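Long-range contact in GTP cyclohydrolase 1 type 2 homolog (Thermus thermophilus, PDB 2YYB), which is of unknown function but belongs to the GTP cyclohydrolase I type 2/NIF3 family and probably binds divalent metal ions: residues Q17-D22 with H97-A102. Numbering follows the deposited sequence.
Sequences QDFPQD and HLPLDA
Phe19 lays one face of its ring against Pro99 in the first turn of helix 98-102, a CH-pi contact in which Pro99 CA stands 3.7 Å from the ring centroid. A flat aromatic ring suits this place because its pi face can receive the C-H of Pro99 CA, which lies nearly over it. Phe19 CD2 touches Leu98 CB, and the Ala102 methyl is short enough for the ring edge to come close, Phe19 CE2 to Ala102 CB being 3.8 Å. A type I turn from Phe19 to Asp22 then reverses the chain; on the way Gln21 bends its amide back, bringing NE2 near Leu98 CD1. Asp22 supplies the polar part of the contact. Its CG lies anti to the backbone N (chi1 -166°), which swings the carboxylate toward the helix start. Asp22 OD1 accepts the N-H of Leu98 (N to OD1 2.9 Å) in a fairly straight bond (161°), from somewhat out of the carboxylate plane. Asp22 OD2 uses its syn lone pair for ND1 of His97, the N-cap residue, at 2.8 Å; this bond is bent (138°), with OD2 tilted from the ring plane. An asparagine here, with an NH2 in place of one oxygen, would probably leave either the Leu98 N-H or His97 ND1 without its acceptor and the His97 ring freer to turn. That ring packs edge-to-face with His64, a predicted metal ligand, and Asp101 on the same helix is another. Thus the loop between helix 3-13 and strand 27-30 packs on the short helix that follows strand 92-95, the neighbour of 27-30 in the five-stranded sheet.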
ATOM      1  N   GLN A  17      16.542   8.824 -16.302  1.00 56.72           N
ATOM      2  CA  GLN A  17      15.703   7.626 -16.299  1.00 58.58           C
ATOM      3  C   GLN A  17      16.192   6.642 -15.232  1.00 59.23           C
ATOM      4  O   GLN A  17      15.483   5.706 -14.854  1.00 59.72           O
ATOM      5  CB  GLN A  17      15.702   6.950 -17.677  1.00 57.94           C
ATOM      6  CG  GLN A  17      17.066   6.464 -18.149  1.00 60.43           C
ATOM      7  CD  GLN A  17      17.977   7.589 -18.634  1.00 60.67           C
ATOM      8  OE1 GLN A  17      19.147   7.360 -18.948  1.00 60.12           O
ATOM      9  NE2 GLN A  17      17.440   8.809 -18.701  1.00 60.72           N
ATOM     10  N   ASP A  18      17.402   6.880 -14.742  1.00 59.51           N
ATOM     11  CA  ASP A  18      18.001   6.036 -13.722  1.00 60.33           C
ATOM     12  C   ASP A  18      17.524   6.349 -12.305  1.00 61.32           C
ATOM     13  O   ASP A  18      17.840   5.615 -11.369  1.00 60.90           O
ATOM     14  CB  ASP A  18      19.523   6.165 -13.769  1.00 59.48           C
ATOM     15  CG  ASP A  18      20.129   5.492 -14.981  1.00 58.95           C
ATOM     16  OD1 ASP A  18      21.368   5.545 -15.107  1.00 57.64           O
ATOM     17  OD2 ASP A  18      19.378   4.914 -15.798  1.00 58.49           O
ATOM     18  N   PHE A  19      16.771   7.433 -12.141  1.00 62.63           N
ATOM     19  CA  PHE A  19      16.290   7.810 -10.812  1.00 63.89           C
ATOM     20  C   PHE A  19      14.771   7.955 -10.796  1.00 64.83           C
ATOM     21  O   PHE A  19      14.250   9.018 -10.443  1.00 64.51           O
ATOM     22  CB  PHE A  19      16.924   9.135 -10.372  1.00 63.68           C
ATOM     23  CG  PHE A  19      18.407   9.224 -10.634  1.00 64.08           C
ATOM     24  CD1 PHE A  19      18.903   9.214 -11.942  1.00 63.15           C
ATOM     25  CD2 PHE A  19      19.309   9.361  -9.576  1.00 63.68           C
ATOM     26  CE1 PHE A  19      20.266   9.344 -12.192  1.00 61.91           C
ATOM     27  CE2 PHE A  19      20.681   9.491  -9.817  1.00 63.38           C
ATOM     28  CZ  PHE A  19      21.157   9.485 -11.130  1.00 62.55           C
ATOM     29  N   PRO A  20      14.044   6.871 -11.143  1.00 66.05           N
ATOM     30  CA  PRO A  20      12.574   6.790 -11.205  1.00 66.25           C
ATOM     31  C   PRO A  20      11.835   6.955  -9.881  1.00 65.99           C
ATOM     32  O   PRO A  20      10.614   7.089  -9.865  1.00 66.70           O
ATOM     33  CB  PRO A  20      12.337   5.410 -11.805  1.00 67.03           C
ATOM     34  CG  PRO A  20      13.438   4.603 -11.155  1.00 67.32           C
ATOM     35  CD  PRO A  20      14.640   5.530 -11.318  1.00 66.50           C
ATOM     36  N   GLN A  21      12.573   6.945  -8.777  1.00 66.12           N
ATOM     37  CA  GLN A  21      11.973   7.080  -7.452  1.00 66.83           C
ATOM     38  C   GLN A  21      12.201   8.468  -6.831  1.00 66.33           C
ATOM     39  O   GLN A  21      12.153   8.636  -5.602  1.00 66.04           O
ATOM     40  CB  GLN A  21      12.527   5.988  -6.524  1.00 67.99           C
ATOM     41  CG  GLN A  21      13.973   6.188  -6.041  1.00 68.66           C
ATOM     42  CD  GLN A  21      14.973   6.422  -7.166  1.00 69.90           C
ATOM     43  OE1 GLN A  21      14.845   5.871  -8.264  1.00 70.54           O
ATOM     44  NE2 GLN A  21      15.993   7.229  -6.885  1.00 70.87           N
ATOM     45  N   ASP A  22      12.459   9.455  -7.685  1.00 64.59           N
ATOM     46  CA  ASP A  22      12.680  10.822  -7.228  1.00 62.66           C
ATOM     47  C   ASP A  22      11.312  11.492  -7.266  1.00 61.43           C
ATOM     48  O   ASP A  22      10.684  11.554  -8.328  1.00 61.51           O
ATOM     49  CB  ASP A  22      13.659  11.537  -8.166  1.00 62.37           C
ATOM     50  CG  ASP A  22      14.200  12.832  -7.580  1.00 62.26           C
ATOM     51  OD1 ASP A  22      15.184  13.373  -8.139  1.00 61.70           O
ATOM     52  OD2 ASP A  22      13.647  13.309  -6.567  1.00 61.19           O
ATOM     53  N   HIS A  97      17.046  17.084  -9.828  1.00 43.11           N
ATOM     54  CA  HIS A  97      17.189  16.787  -8.404  1.00 44.79           C
ATOM     55  C   HIS A  97      18.260  15.736  -8.064  1.00 45.88           C
ATOM     56  O   HIS A  97      19.459  16.042  -8.023  1.00 43.47           O
ATOM     57  CB  HIS A  97      15.846  16.329  -7.844  1.00 46.58           C
ATOM     58  CG  HIS A  97      15.800  16.281  -6.351  1.00 50.49           C
ATOM     59  ND1 HIS A  97      14.799  15.637  -5.661  1.00 51.93           N
ATOM     60  CD2 HIS A  97      16.607  16.836  -5.415  1.00 53.14           C
ATOM     61  CE1 HIS A  97      14.986  15.799  -4.363  1.00 54.24           C
ATOM     62  NE2 HIS A  97      16.078  16.525  -4.186  1.00 55.08           N
ATOM     63  N   LEU A  98      17.821  14.503  -7.810  1.00 45.75           N
ATOM     64  CA  LEU A  98      18.756  13.443  -7.460  1.00 46.75           C
ATOM     65  C   LEU A  98      19.846  13.238  -8.513  1.00 46.56           C
ATOM     66  O   LEU A  98      21.022  13.111  -8.177  1.00 46.03           O
ATOM     67  CB  LEU A  98      18.017  12.115  -7.226  1.00 46.75           C
ATOM     68  CG  LEU A  98      17.067  12.010  -6.021  1.00 49.11           C
ATOM     69  CD1 LEU A  98      16.509  10.591  -5.958  1.00 49.41           C
ATOM     70  CD2 LEU A  98      17.788  12.351  -4.726  1.00 48.27           C
ATOM     71  N   PRO A  99      19.472  13.215  -9.802  1.00 45.76           N
ATOM     72  CA  PRO A  99      20.466  13.015 -10.855  1.00 44.91           C
ATOM     73  C   PRO A  99      21.578  14.057 -10.904  1.00 44.60           C
ATOM     74  O   PRO A  99      22.692  13.748 -11.320  1.00 45.06           O
ATOM     75  CB  PRO A  99      19.619  12.968 -12.122  1.00 43.82           C
ATOM     76  CG  PRO A  99      18.456  13.812 -11.779  1.00 46.04           C
ATOM     77  CD  PRO A  99      18.133  13.407 -10.378  1.00 46.31           C
ATOM     78  N   LEU A 100      21.286  15.281 -10.473  1.00 43.65           N
ATOM     79  CA  LEU A 100      22.300  16.332 -10.469  1.00 43.37           C
ATOM     80  C   LEU A 100      23.113  16.133  -9.203  1.00 44.12           C
ATOM     81  O   LEU A 100      24.278  16.516  -9.127  1.00 45.06           O
ATOM     82  CB  LEU A 100      21.658  17.726 -10.436  1.00 42.51           C
ATOM     83  CG  LEU A 100      22.379  18.909 -11.102  1.00 43.28           C
ATOM     84  CD1 LEU A 100      21.921  20.218 -10.447  1.00 42.09           C
ATOM     85  CD2 LEU A 100      23.880  18.772 -10.984  1.00 41.80           C
ATOM     86  N   ASP A 101      22.478  15.545  -8.193  1.00 44.88           N
ATOM     87  CA  ASP A 101      23.144  15.280  -6.926  1.00 45.21           C
ATOM     88  C   ASP A 101      24.242  14.226  -7.172  1.00 46.00           C
ATOM     89  O   ASP A 101      25.415  14.446  -6.848  1.00 47.28           O
ATOM     90  CB  ASP A 101      22.111  14.796  -5.875  1.00 44.60           C
ATOM     91  CG  ASP A 101      21.646  15.920  -4.936  1.00 45.88           C
ATOM     92  OD1 ASP A 101      20.506  15.897  -4.424  1.00 47.72           O
ATOM     93  OD2 ASP A 101      22.434  16.849  -4.690  1.00 50.20           O
ATOM     94  N   ALA A 102      23.861  13.124  -7.816  1.00 46.09           N
ATOM     95  CA  ALA A 102      24.753  11.997  -8.084  1.00 47.19           C
ATOM     96  C   ALA A 102      25.746  12.079  -9.228  1.00 48.78           C
ATOM     97  O   ALA A 102      26.817  11.490  -9.151  1.00 49.16           O
ATOM     98  CB  ALA A 102      23.926  10.733  -8.255  1.00 44.48           C
TER